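Local coordinates for protein HTH-type transcriptional regulator KdgR (Escherichia coli, PDB 1YSP) that represses transcription of the genes for 2-keto-3-deoxygluconate transport and catabolism, and of the Entner-Doudoroff aldolase gene, at residues P57-A62 against E90-S95; V66-R71 against Q78-V83; D10-E15 against R166-Q171. All blocks are in the same frame, centred on the assembly; numbering follows the deposited sequence. Where two conformers were deposited one is given.

Contact 1. Residues P57-A62 against E90-S95; sequences PLYSTA and ERTITS
Tyr59 turns one edge of its ring to the 90-95 loop, where the methyl CG2 of Thr92 lies close to the ring plane, 3.7 Å from Tyr59 CE1. The backbone carbonyl of Ile93 comes in obliquely, with Ile93 O 3.1 Å from Tyr59 CD1; this buried oxygen has no hydrogen-bonding partner in the model. A chi1 of 52° sets the ring between the backbone N and carbonyl carbon of Tyr59, and Pro57 CB rests on one ring face near its rim. The phenol end is held outside the pair, by a hydrogen bond between Tyr59 OH and Lys86 N. In this GAF-related C-terminal domain of an IclR-family regulator, the contact joins the loop after edge strand 55-57 to the one leading into helix 96-109. Thr61 is the N-cap of helix 62-69, and its OG1 also donates to Pro57 O (2.9 Å). Backbone to backbone, a water bridges the two loops, donating to Tyr59 O at 2.8 Å and accepting from Ile93 N at 2.7 Å. The side chain of Ile93 heads for Ala98, Leu99 and Val102 of helix 96-109, its CD1 passing Tyr59 O at 4.0 Å.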
ATOM      1  N   PRO A  57      -8.942   4.384   5.282  1.00 28.21           N
ATOM      2  CA  PRO A  57      -8.257   5.695   5.253  1.00 25.93           C
ATOM      3  C   PRO A  57      -6.955   5.672   4.439  1.00 24.31           C
ATOM      4  O   PRO A  57      -6.245   4.645   4.395  1.00 23.27           O
ATOM      5  CB  PRO A  57      -7.931   5.951   6.728  1.00 26.94           C
ATOM      6  CG  PRO A  57      -8.951   5.142   7.491  1.00 27.41           C
ATOM      7  CD  PRO A  57      -9.073   3.871   6.659  1.00 28.22           C
ATOM      8  N   LEU A  58      -6.609   6.808   3.863  1.00 23.05           N
ATOM      9  CA  LEU A  58      -5.338   6.953   3.148  1.00 22.31           C
ATOM     10  C   LEU A  58      -4.136   7.006   4.140  1.00 21.50           C
ATOM     11  O   LEU A  58      -3.015   6.648   3.807  1.00 19.66           O
ATOM     12  CB  LEU A  58      -5.379   8.266   2.365  1.00 23.21           C
ATOM     13  CG  LEU A  58      -6.294   8.344   1.117  1.00 25.42           C
ATOM     14  CD1 LEU A  58      -6.270   9.753   0.590  1.00 27.14           C
ATOM     15  CD2 LEU A  58      -5.709   7.397   0.046  1.00 30.38           C
ATOM     16  N   TYR A  59      -4.375   7.539   5.350  1.00 20.13           N
ATOM     17  CA  TYR A  59      -3.222   7.914   6.225  1.00 19.67           C
ATOM     18  C   TYR A  59      -2.768   6.769   7.151  1.00 20.02           C
ATOM     19  O   TYR A  59      -1.682   6.844   7.776  1.00 20.68           O
ATOM     20  CB  TYR A  59      -3.617   9.167   7.111  1.00 20.00           C
ATOM     21  CG  TYR A  59      -4.910   8.984   7.878  1.00 20.56           C
ATOM     22  CD1 TYR A  59      -4.913   8.391   9.156  1.00 22.12           C
ATOM     23  CD2 TYR A  59      -6.153   9.405   7.335  1.00 20.06           C
ATOM     24  CE1 TYR A  59      -6.128   8.175   9.868  1.00 23.76           C
ATOM     25  CE2 TYR A  59      -7.364   9.221   8.047  1.00 20.87           C
ATOM     26  CZ  TYR A  59      -7.359   8.610   9.284  1.00 21.55           C
ATOM     27  OH  TYR A  59      -8.555   8.453   9.942  1.00 22.26           O
ATOM     28  N   SER A  60      -3.581   5.716   7.250  1.00 19.48           N
ATOM     29  CA  SER A  60      -3.326   4.592   8.189  1.00 21.62           C
ATOM     30  C   SER A  60      -3.128   3.227   7.482  1.00 22.12           C
ATOM     31  O   SER A  60      -3.009   2.170   8.183  1.00 24.39           O
ATOM     32  CB  SER A  60      -4.498   4.432   9.154  1.00 21.36           C
ATOM     33  OG  SER A  60      -5.711   4.145   8.448  1.00 22.74           O
ATOM     34  N   THR A  61      -3.147   3.236   6.150  1.00 21.49           N
ATOM     35  CA  THR A  61      -2.958   2.019   5.335  1.00 21.44           C
ATOM     36  C   THR A  61      -1.618   2.092   4.604  1.00 21.24           C
ATOM     37  O   THR A  61      -1.195   3.180   4.239  1.00 22.66           O
ATOM     38  CB  THR A  61      -4.105   1.811   4.303  1.00 21.19           C
ATOM     39  OG1 THR A  61      -4.177   2.924   3.380  1.00 20.09           O
ATOM     40  CG2 THR A  61      -5.414   1.630   5.033  1.00 22.36           C
ATOM     41  N   ALA A  62      -0.942   0.955   4.391  1.00 20.64           N
ATOM     42  CA  ALA A  62       0.293   0.934   3.649  1.00 19.93           C
ATOM     43  C   ALA A  62       0.015   1.350   2.170  1.00 17.80           C
ATOM     44  O   ALA A  62       0.777   2.096   1.580  1.00 18.34           O
ATOM     45  CB  ALA A  62       0.993  -0.477   3.747  1.00 19.55           C
ATOM     46  N   GLU A  90      -2.723   3.756  19.107  1.00 29.76           N
ATOM     47  CA  GLU A  90      -1.592   4.509  19.604  0.50 30.06           C
ATOM     48  C   GLU A  90      -0.697   5.059  18.467  1.00 29.98           C
ATOM     49  O   GLU A  90      -0.144   6.176  18.544  1.00 29.78           O
ATOM     50  CB  GLU A  90      -0.809   3.574  20.543  0.50 31.05           C
ATOM     51  CG  GLU A  90      -1.726   2.737  21.503  0.50 31.44           C
ATOM     52  CD  GLU A  90      -2.587   1.663  20.814  0.50 32.49           C
ATOM     53  OE1 GLU A  90      -2.094   0.959  19.916  0.50 35.44           O
ATOM     54  OE2 GLU A  90      -3.773   1.517  21.167  0.50 35.27           O
ATOM     55  N   ARG A  91      -0.536   4.268  17.411  1.00 27.14           N
ATOM     56  CA  ARG A  91       0.421   4.600  16.350  1.00 25.62           C
ATOM     57  C   ARG A  91      -0.134   5.350  15.134  1.00 22.76           C
ATOM     58  O   ARG A  91       0.641   5.767  14.250  1.00 20.83           O
ATOM     59  CB  ARG A  91       1.119   3.316  15.856  1.00 24.45           C
ATOM     60  CG  ARG A  91       2.069   2.712  16.895  1.00 27.54           C
ATOM     61  CD  ARG A  91       2.857   1.533  16.307  1.00 30.18           C
ATOM     62  NE  ARG A  91       3.813   2.001  15.296  1.00 36.16           N
ATOM     63  CZ  ARG A  91       5.095   2.302  15.525  1.00 41.66           C
ATOM     64  NH1 ARG A  91       5.622   2.165  16.743  1.00 43.04           N
ATOM     65  NH2 ARG A  91       5.866   2.725  14.526  1.00 42.19           N
ATOM     66  N   THR A  92      -1.452   5.505  15.087  1.00 21.91           N
ATOM     67  CA  THR A  92      -2.090   6.163  13.937  1.00 21.03           C
ATOM     68  C   THR A  92      -1.546   7.571  13.757  1.00 21.86           C
ATOM     69  O   THR A  92      -1.391   8.324  14.771  1.00 22.70           O
ATOM     70  CB  THR A  92      -3.622   6.263  14.049  1.00 21.76           C
ATOM     71  OG1 THR A  92      -4.176   5.008  14.457  1.00 21.29           O
ATOM     72  CG2 THR A  92      -4.179   6.681  12.649  1.00 18.76           C
ATOM     73  N   ILE A  93      -1.227   7.933  12.499  1.00 18.63           N
ATOM     74  CA  ILE A  93      -0.778   9.282  12.133  1.00 20.16           C
ATOM     75  C   ILE A  93      -2.072  10.101  11.913  1.00 19.80           C
ATOM     76  O   ILE A  93      -2.891   9.728  11.067  1.00 20.07           O
ATOM     77  CB  ILE A  93       0.064   9.301  10.790  1.00 20.21           C
ATOM     78  CG1 ILE A  93       1.378   8.515  10.941  1.00 22.10           C
ATOM     79  CG2 ILE A  93       0.326  10.736  10.390  1.00 22.67           C
ATOM     80  CD1 ILE A  93       1.779   7.749   9.655  1.00 23.35           C
ATOM     81  N   THR A  94      -2.245  11.229  12.609  1.00 20.02           N
ATOM     82  CA  THR A  94      -3.575  11.871  12.609  1.00 21.35           C
ATOM     83  C   THR A  94      -3.590  13.357  12.264  1.00 21.98           C
ATOM     84  O   THR A  94      -4.523  14.090  12.676  1.00 23.15           O
ATOM     85  CB  THR A  94      -4.304  11.637  13.979  1.00 21.28           C
ATOM     86  OG1 THR A  94      -3.445  12.069  15.048  1.00 20.58           O
ATOM     87  CG2 THR A  94      -4.581  10.127  14.161  1.00 21.41           C
ATOM     88  N   SER A  95      -2.617  13.809  11.450  1.00 19.96           N
ATOM     89  CA  SER A  95      -2.752  15.096  10.760  1.00 20.13           C
ATOM     90  C   SER A  95      -2.005  15.066   9.445  1.00 21.00           C
ATOM     91  O   SER A  95      -1.053  14.284   9.278  1.00 20.62           O
ATOM     92  CB  SER A  95      -2.181  16.255  11.595  1.00 21.21           C
ATOM     93  OG  SER A  95      -0.792  16.104  11.906  1.00 20.11           O
TER
HETATM   94  O   HOH W   1      -1.328   6.158  10.460  1.00 17.86           O

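Contact 2. Residues V66-R71 against Q78-V83; sequences VLLAWR and QILEGV
Leu68 sends its two methyl branches to two different residues of helix 73-80. CD1 of Leu68 meets CD2 of Leu80 tip to tip at 4.0 Å, the two side chains reaching for each other from their own helices. CD2 of Leu68 lies 4.0 Å from CD1 of Ile79, but here the chains slide past one another in opposite directions. A chi2 of 177° places Leu68 CD1 anti to its own CA, extended toward Leu80, while CD2 branches off to Ile79. The side chains bridge a spacing of 9.0 Å between Leu68 CA and Ile79 CA. Leu58 packs against all three of these side chains, and Leu99 and Leu103 of helix 96-109 add further apolar cover, Leu99 against Leu80 and Leu103 against Leu68.

The second kind of contact sets a charged side chain against a methyl group. Arg71 crosses Ile79 at about a right angle, its CD 3.8 Å and its NE 3.7 Å from Ile79 CD1, so the aliphatic end of the isoleucine is shared between Leu68 and the arginine. At its far end Arg71 NH2 forms a long, weak ion pair with Glu75.

Within the segments, Arg71 N donates to Leu68 O (3.1 Å) and Val83 N to Leu80 O (3.1 Å), both three residues back. Helices 62-69 and 73-80 are two consecutive short helices, joined by a brief link, whose apolar seam lies beside helix 96-109 in the GAF-related IclR effector domain.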
ATOM      1  N   VAL A  66       1.431   4.660  -0.157  1.00 21.24           N
ATOM      2  CA  VAL A  66       2.133   4.615  -1.442  1.00 21.84           C
ATOM      3  C   VAL A  66       1.365   5.309  -2.564  1.00 21.77           C
ATOM      4  O   VAL A  66       1.997   5.768  -3.514  1.00 24.90           O
ATOM      5  CB  VAL A  66       2.597   3.136  -1.891  1.00 22.76           C
ATOM      6  CG1 VAL A  66       3.450   2.398  -0.771  1.00 21.11           C
ATOM      7  CG2 VAL A  66       1.474   2.340  -2.408  1.00 24.95           C
ATOM      8  N   LEU A  67       0.043   5.412  -2.459  1.00 22.36           N
ATOM      9  CA  LEU A  67      -0.797   6.136  -3.462  1.00 23.32           C
ATOM     10  C   LEU A  67      -0.618   7.653  -3.391  1.00 24.91           C
ATOM     11  O   LEU A  67      -0.900   8.375  -4.358  1.00 25.96           O
ATOM     12  CB  LEU A  67      -2.261   5.824  -3.295  1.00 23.89           C
ATOM     13  CG  LEU A  67      -2.759   4.461  -3.757  1.00 25.98           C
ATOM     14  CD1 LEU A  67      -4.096   4.149  -3.078  1.00 29.67           C
ATOM     15  CD2 LEU A  67      -2.866   4.424  -5.303  1.00 28.85           C
ATOM     16  N   LEU A  68      -0.162   8.112  -2.244  1.00 23.07           N
ATOM     17  CA  LEU A  68       0.186   9.531  -2.031  1.00 24.77           C
ATOM     18  C   LEU A  68       1.631   9.918  -2.154  1.00 24.88           C
ATOM     19  O   LEU A  68       1.911  11.082  -2.508  1.00 27.30           O
ATOM     20  CB  LEU A  68      -0.302   9.993  -0.630  1.00 23.89           C
ATOM     21  CG  LEU A  68      -1.802   9.841  -0.358  1.00 22.39           C
ATOM     22  CD1 LEU A  68      -2.162  10.269   1.136  1.00 21.37           C
ATOM     23  CD2 LEU A  68      -2.733  10.596  -1.370  1.00 25.55           C
ATOM     24  N   ALA A  69       2.569   9.024  -1.791  1.00 25.05           N
ATOM     25  CA  ALA A  69       3.986   9.385  -1.619  1.00 25.54           C
ATOM     26  C   ALA A  69       4.710   9.923  -2.859  1.00 28.20           C
ATOM     27  O   ALA A  69       5.601  10.746  -2.727  1.00 28.81           O
ATOM     28  CB  ALA A  69       4.804   8.262  -0.957  1.00 24.86           C
ATOM     29  N   TRP A  70       4.339   9.466  -4.041  1.00 30.50           N
ATOM     30  CA  TRP A  70       5.006   9.960  -5.263  1.00 33.97           C
ATOM     31  C   TRP A  70       4.245  11.140  -5.943  1.00 36.34           C
ATOM     32  O   TRP A  70       4.656  11.624  -7.025  1.00 36.03           O
ATOM     33  CB  TRP A  70       5.204   8.796  -6.262  1.00 33.73           C
ATOM     34  CG  TRP A  70       6.321   7.847  -5.863  1.00 35.83           C
ATOM     35  CD1 TRP A  70       7.604   7.870  -6.315  1.00 36.84           C
ATOM     36  CD2 TRP A  70       6.254   6.770  -4.900  1.00 35.34           C
ATOM     37  NE1 TRP A  70       8.347   6.904  -5.676  1.00 37.52           N
ATOM     38  CE2 TRP A  70       7.532   6.193  -4.833  1.00 36.81           C
ATOM     39  CE3 TRP A  70       5.229   6.245  -4.096  1.00 34.71           C
ATOM     40  CZ2 TRP A  70       7.827   5.114  -3.993  1.00 34.90           C
ATOM     41  CZ3 TRP A  70       5.516   5.151  -3.270  1.00 32.70           C
ATOM     42  CH2 TRP A  70       6.815   4.617  -3.222  1.00 34.91           C
ATOM     43  N   ARG A  71       3.155  11.584  -5.325  1.00 37.01           N
ATOM     44  CA  ARG A  71       2.273  12.582  -5.940  1.00 40.18           C
ATOM     45  C   ARG A  71       2.763  13.982  -5.711  1.00 41.70           C
ATOM     46  O   ARG A  71       3.530  14.226  -4.766  1.00 40.99           O
ATOM     47  CB  ARG A  71       0.852  12.488  -5.406  1.00 40.04           C
ATOM     48  CG  ARG A  71       0.015  11.484  -6.068  1.00 40.89           C
ATOM     49  CD  ARG A  71      -1.406  11.832  -5.782  1.00 42.97           C
ATOM     50  NE  ARG A  71      -2.225  10.644  -5.690  1.00 44.65           N
ATOM     51  CZ  ARG A  71      -2.878  10.089  -6.704  1.00 49.34           C
ATOM     52  NH1 ARG A  71      -3.588   8.990  -6.487  1.00 50.32           N
ATOM     53  NH2 ARG A  71      -2.832  10.612  -7.929  1.00 49.49           N
ATOM     54  N   GLN A  78      -4.428  18.777  -1.340  1.00 39.20           N
ATOM     55  CA  GLN A  78      -5.800  18.813  -1.922  1.00 40.66           C
ATOM     56  C   GLN A  78      -6.645  17.572  -1.594  1.00 38.85           C
ATOM     57  O   GLN A  78      -7.760  17.684  -1.055  1.00 38.68           O
ATOM     58  CB  GLN A  78      -5.730  19.036  -3.444  1.00 41.13           C
ATOM     59  CG  GLN A  78      -7.070  18.878  -4.186  1.00 44.71           C
ATOM     60  CD  GLN A  78      -7.009  19.214  -5.702  1.00 45.53           C
ATOM     61  OE1 GLN A  78      -6.079  18.807  -6.434  1.00 51.13           O
ATOM     62  NE2 GLN A  78      -8.038  19.933  -6.180  1.00 50.76           N
ATOM     63  N   ILE A  79      -6.123  16.391  -1.927  1.00 37.10           N
ATOM     64  CA  ILE A  79      -6.792  15.126  -1.586  1.00 35.03           C
ATOM     65  C   ILE A  79      -7.116  15.077  -0.069  1.00 33.95           C
ATOM     66  O   ILE A  79      -8.223  14.743   0.339  1.00 33.95           O
ATOM     67  CB  ILE A  79      -5.914  13.917  -1.990  1.00 34.29           C
ATOM     68  CG1 ILE A  79      -5.726  13.843  -3.517  1.00 35.62           C
ATOM     69  CG2 ILE A  79      -6.524  12.617  -1.467  1.00 34.66           C
ATOM     70  CD1 ILE A  79      -4.457  13.076  -3.960  1.00 33.96           C
ATOM     71  N   LEU A  80      -6.148  15.439   0.773  1.00 32.74           N
ATOM     72  CA  LEU A  80      -6.319  15.289   2.222  1.00 31.83           C
ATOM     73  C   LEU A  80      -7.159  16.386   2.899  1.00 32.66           C
ATOM     74  O   LEU A  80      -7.547  16.263   4.073  1.00 31.14           O
ATOM     75  CB  LEU A  80      -4.955  15.196   2.896  1.00 30.61           C
ATOM     76  CG  LEU A  80      -4.123  13.980   2.488  1.00 28.27           C
ATOM     77  CD1 LEU A  80      -2.773  14.142   3.174  1.00 30.29           C
ATOM     78  CD2 LEU A  80      -4.842  12.716   2.877  1.00 25.92           C
ATOM     79  N   GLU A  81      -7.492  17.427   2.142  1.00 34.82           N
ATOM     80  CA  GLU A  81      -8.304  18.543   2.695  1.00 36.97           C
ATOM     81  C   GLU A  81      -9.593  18.123   3.376  1.00 36.57           C
ATOM     82  O   GLU A  81      -9.929  18.627   4.450  1.00 37.95           O
ATOM     83  CB  GLU A  81      -8.630  19.544   1.577  1.00 37.08           C
ATOM     84  CG  GLU A  81      -7.628  20.639   1.497  1.00 42.74           C
ATOM     85  CD  GLU A  81      -7.890  21.720   2.524  1.00 48.21           C
ATOM     86  OE1 GLU A  81      -8.540  22.735   2.159  1.00 51.23           O
ATOM     87  OE2 GLU A  81      -7.465  21.557   3.693  1.00 50.12           O
ATOM     88  N   GLY A  82     -10.302  17.192   2.747  1.00 37.30           N
ATOM     89  CA  GLY A  82     -11.603  16.746   3.226  1.00 37.25           C
ATOM     90  C   GLY A  82     -11.580  15.741   4.377  1.00 36.81           C
ATOM     91  O   GLY A  82     -12.571  15.615   5.116  1.00 37.37           O
ATOM     92  N   VAL A  83     -10.426  15.092   4.565  1.00 34.65           N
ATOM     93  CA  VAL A  83     -10.268  13.999   5.516  1.00 32.51           C
ATOM     94  C   VAL A  83     -10.462  14.458   6.951  1.00 31.43           C
ATOM     95  O   VAL A  83      -9.872  15.458   7.368  1.00 31.11           O
ATOM     96  CB  VAL A  83      -8.873  13.320   5.342  1.00 33.21           C
ATOM     97  CG1 VAL A  83      -8.702  12.187   6.349  1.00 31.75           C
ATOM     98  CG2 VAL A  83      -8.723  12.759   3.902  1.00 34.08           C
TER

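Contact 3. Residues D10-E15 against R166-Q171; sequences DIQMRE and RKISAQ. With SO4 (sulfate ion), chain B.
Gln12 reaches from helix 4-20 to helix 151-172, the first and last helices of this GAF-like IclR effector domain, which lie together against its antiparallel sheet. The carboxamide of Gln12 turns a face to the methylenes of Lys167, whose chain crosses it at about a right angle: Lys167 CB stands 4.0 Å above Gln12 CD, and Lys167 CD is 3.6 Å from both Gln12 OE1 and NE2. A bend at chi2 of Gln12 (-60°) helps bring the amide there. Nearer its backbone, Gln12 CG meets Ile168 CG1 at 3.9 Å as the two side chains slide past each other. Two waters tie the amide down: one donates to Gln12 OE1 and accepts from Lys167 NZ, the other accepts from Gln12 NE2 and donates to Gln171 OE1. A sulfate ion, probably from the crystallisation liquor, accepts a weak bond from Lys167 NZ. Further out, Ile168 packs on Leu5, Ala9 and Leu140, with Met13 also set against the sheet, while Ser8 OG hydrogen-bonds Gln171 OE1. Asp10 also bonds His38, and Arg14 NE makes a salt bridge to Asp10 OD1 (2.8 Å); OD1 lies 3° out of the guanidinium plane and is met on its syn side, 23° out of the carboxylate plane.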
ATOM      1  N   ASP A  10      -3.559 -10.236 -10.539  1.00 27.03           N
ATOM      2  CA  ASP A  10      -4.074 -11.498 -10.015  1.00 26.79           C
ATOM      3  C   ASP A  10      -2.998 -12.584 -10.050  1.00 26.21           C
ATOM      4  O   ASP A  10      -2.836 -13.349  -9.061  1.00 23.89           O
ATOM      5  CB  ASP A  10      -5.338 -11.947 -10.780  1.00 28.43           C
ATOM      6  CG  ASP A  10      -5.782 -13.352 -10.376  1.00 30.20           C
ATOM      7  OD1 ASP A  10      -6.227 -13.549  -9.213  1.00 27.63           O
ATOM      8  OD2 ASP A  10      -5.640 -14.282 -11.223  1.00 33.46           O
ATOM      9  N   ILE A  11      -2.277 -12.658 -11.185  1.00 25.14           N
ATOM     10  CA  ILE A  11      -1.191 -13.611 -11.373  1.00 25.85           C
ATOM     11  C   ILE A  11      -0.030 -13.425 -10.390  1.00 25.85           C
ATOM     12  O   ILE A  11       0.472 -14.378  -9.792  1.00 26.84           O
ATOM     13  CB  ILE A  11      -0.652 -13.550 -12.880  1.00 24.56           C
ATOM     14  CG1 ILE A  11      -1.766 -14.056 -13.820  1.00 25.59           C
ATOM     15  CG2 ILE A  11       0.642 -14.323 -13.063  1.00 26.88           C
ATOM     16  CD1 ILE A  11      -1.730 -13.424 -15.230  1.00 25.57           C
ATOM     17  N   GLN A  12       0.389 -12.176 -10.228  1.00 26.00           N
ATOM     18  CA  GLN A  12       1.526 -11.889  -9.373  1.00 25.61           C
ATOM     19  C   GLN A  12       1.154 -12.003  -7.890  1.00 24.73           C
ATOM     20  O   GLN A  12       2.008 -12.385  -7.052  1.00 24.29           O
ATOM     21  CB  GLN A  12       2.104 -10.505  -9.706  1.00 26.20           C
ATOM     22  CG  GLN A  12       2.606 -10.377 -11.137  1.00 28.04           C
ATOM     23  CD  GLN A  12       3.699 -11.364 -11.451  1.00 27.83           C
ATOM     24  OE1 GLN A  12       4.555 -11.661 -10.602  1.00 27.15           O
ATOM     25  NE2 GLN A  12       3.685 -11.899 -12.685  1.00 30.23           N
ATOM     26  N   MET A  13      -0.095 -11.710  -7.585  1.00 24.30           N
ATOM     27  CA  MET A  13      -0.606 -11.855  -6.191  1.00 24.69           C
ATOM     28  C   MET A  13      -0.714 -13.327  -5.790  1.00 25.91           C
ATOM     29  O   MET A  13      -0.381 -13.730  -4.672  1.00 24.43           O
ATOM     30  CB  MET A  13      -1.937 -11.154  -6.049  1.00 25.47           C
ATOM     31  CG  MET A  13      -1.823  -9.580  -6.117  1.00 22.93           C
ATOM     32  SD  MET A  13      -3.429  -8.790  -6.317  1.00 26.09           S
ATOM     33  CE  MET A  13      -4.191  -9.028  -4.707  1.00 24.83           C
ATOM     34  N   ARG A  14      -1.200 -14.153  -6.723  1.00 25.67           N
ATOM     35  CA  ARG A  14      -1.224 -15.602  -6.464  1.00 26.19           C
ATOM     36  C   ARG A  14       0.189 -16.144  -6.252  1.00 25.54           C
ATOM     37  O   ARG A  14       0.407 -16.941  -5.326  1.00 26.35           O
ATOM     38  CB  ARG A  14      -2.027 -16.369  -7.536  1.00 25.57           C
ATOM     39  CG  ARG A  14      -3.533 -16.056  -7.500  1.00 26.12           C
ATOM     40  CD  ARG A  14      -4.275 -16.430  -8.836  1.00 26.91           C
ATOM     41  NE  ARG A  14      -5.703 -16.217  -8.663  1.00 27.92           N
ATOM     42  CZ  ARG A  14      -6.570 -17.103  -8.196  1.00 30.30           C
ATOM     43  NH1 ARG A  14      -6.192 -18.334  -7.908  1.00 31.50           N
ATOM     44  NH2 ARG A  14      -7.820 -16.752  -8.032  1.00 35.39           N
ATOM     45  N   GLU A  15       1.157 -15.642  -7.026  1.00 26.82           N
ATOM     46  CA  GLU A  15       2.572 -15.937  -6.811  1.00 27.56           C
ATOM     47  C   GLU A  15       3.148 -15.514  -5.406  1.00 28.99           C
ATOM     48  O   GLU A  15       3.852 -16.285  -4.729  1.00 27.51           O
ATOM     49  CB  GLU A  15       3.407 -15.400  -7.971  1.00 27.79           C
ATOM     50  CG  GLU A  15       4.906 -15.670  -7.880  1.00 29.27           C
ATOM     51  CD  GLU A  15       5.331 -17.102  -8.269  1.00 31.06           C
ATOM     52  OE1 GLU A  15       4.523 -18.059  -8.274  1.00 29.59           O
ATOM     53  OE2 GLU A  15       6.518 -17.247  -8.577  1.00 34.54           O
ATOM     54  N   ARG A 166       6.794  -4.611 -10.410  1.00 28.89           N
ATOM     55  CA  ARG A 166       7.469  -4.243 -11.632  0.50 30.33           C
ATOM     56  C   ARG A 166       6.912  -4.996 -12.837  1.00 29.94           C
ATOM     57  O   ARG A 166       6.738  -4.400 -13.907  1.00 29.03           O
ATOM     58  CB  ARG A 166       8.964  -4.387 -11.468  0.50 30.35           C
ATOM     59  CG  ARG A 166       9.541  -3.161 -10.776  0.50 34.02           C
ATOM     60  CD  ARG A 166      10.746  -3.496  -9.952  0.50 38.48           C
ATOM     61  NE  ARG A 166      11.192  -2.350  -9.162  0.50 41.54           N
ATOM     62  CZ  ARG A 166      11.845  -2.439  -8.005  0.50 42.10           C
ATOM     63  NH1 ARG A 166      12.122  -3.627  -7.486  0.50 43.31           N
ATOM     64  NH2 ARG A 166      12.212  -1.336  -7.356  0.50 42.79           N
ATOM     65  N   LYS A 167       6.578  -6.276 -12.646  1.00 29.63           N
ATOM     66  CA  LYS A 167       5.932  -7.075 -13.711  1.00 29.05           C
ATOM     67  C   LYS A 167       4.549  -6.509 -14.062  1.00 29.22           C
ATOM     68  O   LYS A 167       4.213  -6.275 -15.256  1.00 28.43           O
ATOM     69  CB  LYS A 167       5.879  -8.573 -13.322  1.00 28.98           C
ATOM     70  CG  LYS A 167       7.268  -9.238 -13.180  1.00 30.29           C
ATOM     71  CD  LYS A 167       7.131 -10.785 -12.910  1.00 28.47           C
ATOM     72  CE  LYS A 167       8.470 -11.489 -13.076  1.00 33.10           C
ATOM     73  NZ  LYS A 167       8.431 -12.741 -12.232  1.00 38.03           N
ATOM     74  N   ILE A 168       3.739  -6.232 -13.045  1.00 27.94           N
ATOM     75  CA  ILE A 168       2.405  -5.644 -13.295  1.00 28.13           C
ATOM     76  C   ILE A 168       2.501  -4.309 -14.069  1.00 28.38           C
ATOM     77  O   ILE A 168       1.740  -4.074 -15.032  1.00 28.02           O
ATOM     78  CB  ILE A 168       1.628  -5.388 -11.992  1.00 27.29           C
ATOM     79  CG1 ILE A 168       1.392  -6.696 -11.206  1.00 28.63           C
ATOM     80  CG2 ILE A 168       0.260  -4.693 -12.277  1.00 29.07           C
ATOM     81  CD1 ILE A 168       0.850  -6.420  -9.707  1.00 26.98           C
ATOM     82  N   SER A 169       3.401  -3.455 -13.603  1.00 28.66           N
ATOM     83  CA  SER A 169       3.695  -2.144 -14.242  1.00 30.69           C
ATOM     84  C   SER A 169       4.185  -2.293 -15.678  1.00 32.15           C
ATOM     85  O   SER A 169       3.681  -1.617 -16.593  1.00 32.64           O
ATOM     86  CB  SER A 169       4.708  -1.369 -13.389  1.00 30.08           C
ATOM     87  OG  SER A 169       4.059  -0.998 -12.156  1.00 31.12           O
ATOM     88  N   ALA A 170       5.148  -3.185 -15.885  1.00 33.57           N
ATOM     89  CA  ALA A 170       5.601  -3.532 -17.248  1.00 35.24           C
ATOM     90  C   ALA A 170       4.456  -3.964 -18.172  1.00 36.78           C
ATOM     91  O   ALA A 170       4.389  -3.541 -19.349  1.00 37.37           O
ATOM     92  CB  ALA A 170       6.703  -4.607 -17.198  1.00 34.67           C
ATOM     93  N   GLN A 171       3.550  -4.785 -17.649  1.00 36.27           N
ATOM     94  CA  GLN A 171       2.394  -5.230 -18.396  1.00 38.21           C
ATOM     95  C   GLN A 171       1.345  -4.108 -18.605  1.00 39.34           C
ATOM     96  O   GLN A 171       0.473  -4.251 -19.455  1.00 40.82           O
ATOM     97  CB  GLN A 171       1.815  -6.516 -17.751  1.00 37.39           C
ATOM     98  CG  GLN A 171       2.761  -7.714 -17.855  1.00 36.64           C
ATOM     99  CD  GLN A 171       2.500  -8.834 -16.828  1.00 35.61           C
ATOM    100  OE1 GLN A 171       1.403  -8.983 -16.304  1.00 36.06           O
ATOM    101  NE2 GLN A 171       3.517  -9.637 -16.575  1.00 35.25           N
TER
HETATM  102  S   SO4 B 180       5.152 -15.570 -13.092  0.50 15.72           S
HETATM  103  O1  SO4 B 180       5.722 -16.916 -13.269  1.00 36.51           O
HETATM  104  O2  SO4 B 180       5.121 -15.213 -11.631  1.00 40.16           O
HETATM  105  O3  SO4 B 180       5.966 -14.644 -13.759  1.00 26.88           O
HETATM  106  O4  SO4 B 180       3.763 -15.513 -13.642  1.00 35.69           O
HETATM  107  O   HOH W   2       1.543 -11.574 -14.702  1.00 39.97           O
HETATM  108  O   HOH W   3       6.893 -12.289  -9.646  1.00 49.32           O

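Overall arrangement
From the N terminus, helix 4-20 supplies the first half of contact 3, which closes only when helix 151-172 returns beside it and so encloses nearly the whole domain. Within that long loop, contact 1 joins 57-62 to 90-95, and contact 2, between 66-71 and 78-83, is nested inside contact 1; none of the three cross. Contacts 1 and 2 touch, their centres about 12 Å apart: Leu58 packs on Leu68, Ile79 and Leu80 of the two helices, and Tyr59 on Val83 just beyond them. Contact 3 lies on the opposite side of the chain's centre, its centre about 27 Å from that of contact 1, and pairs the terminal helices.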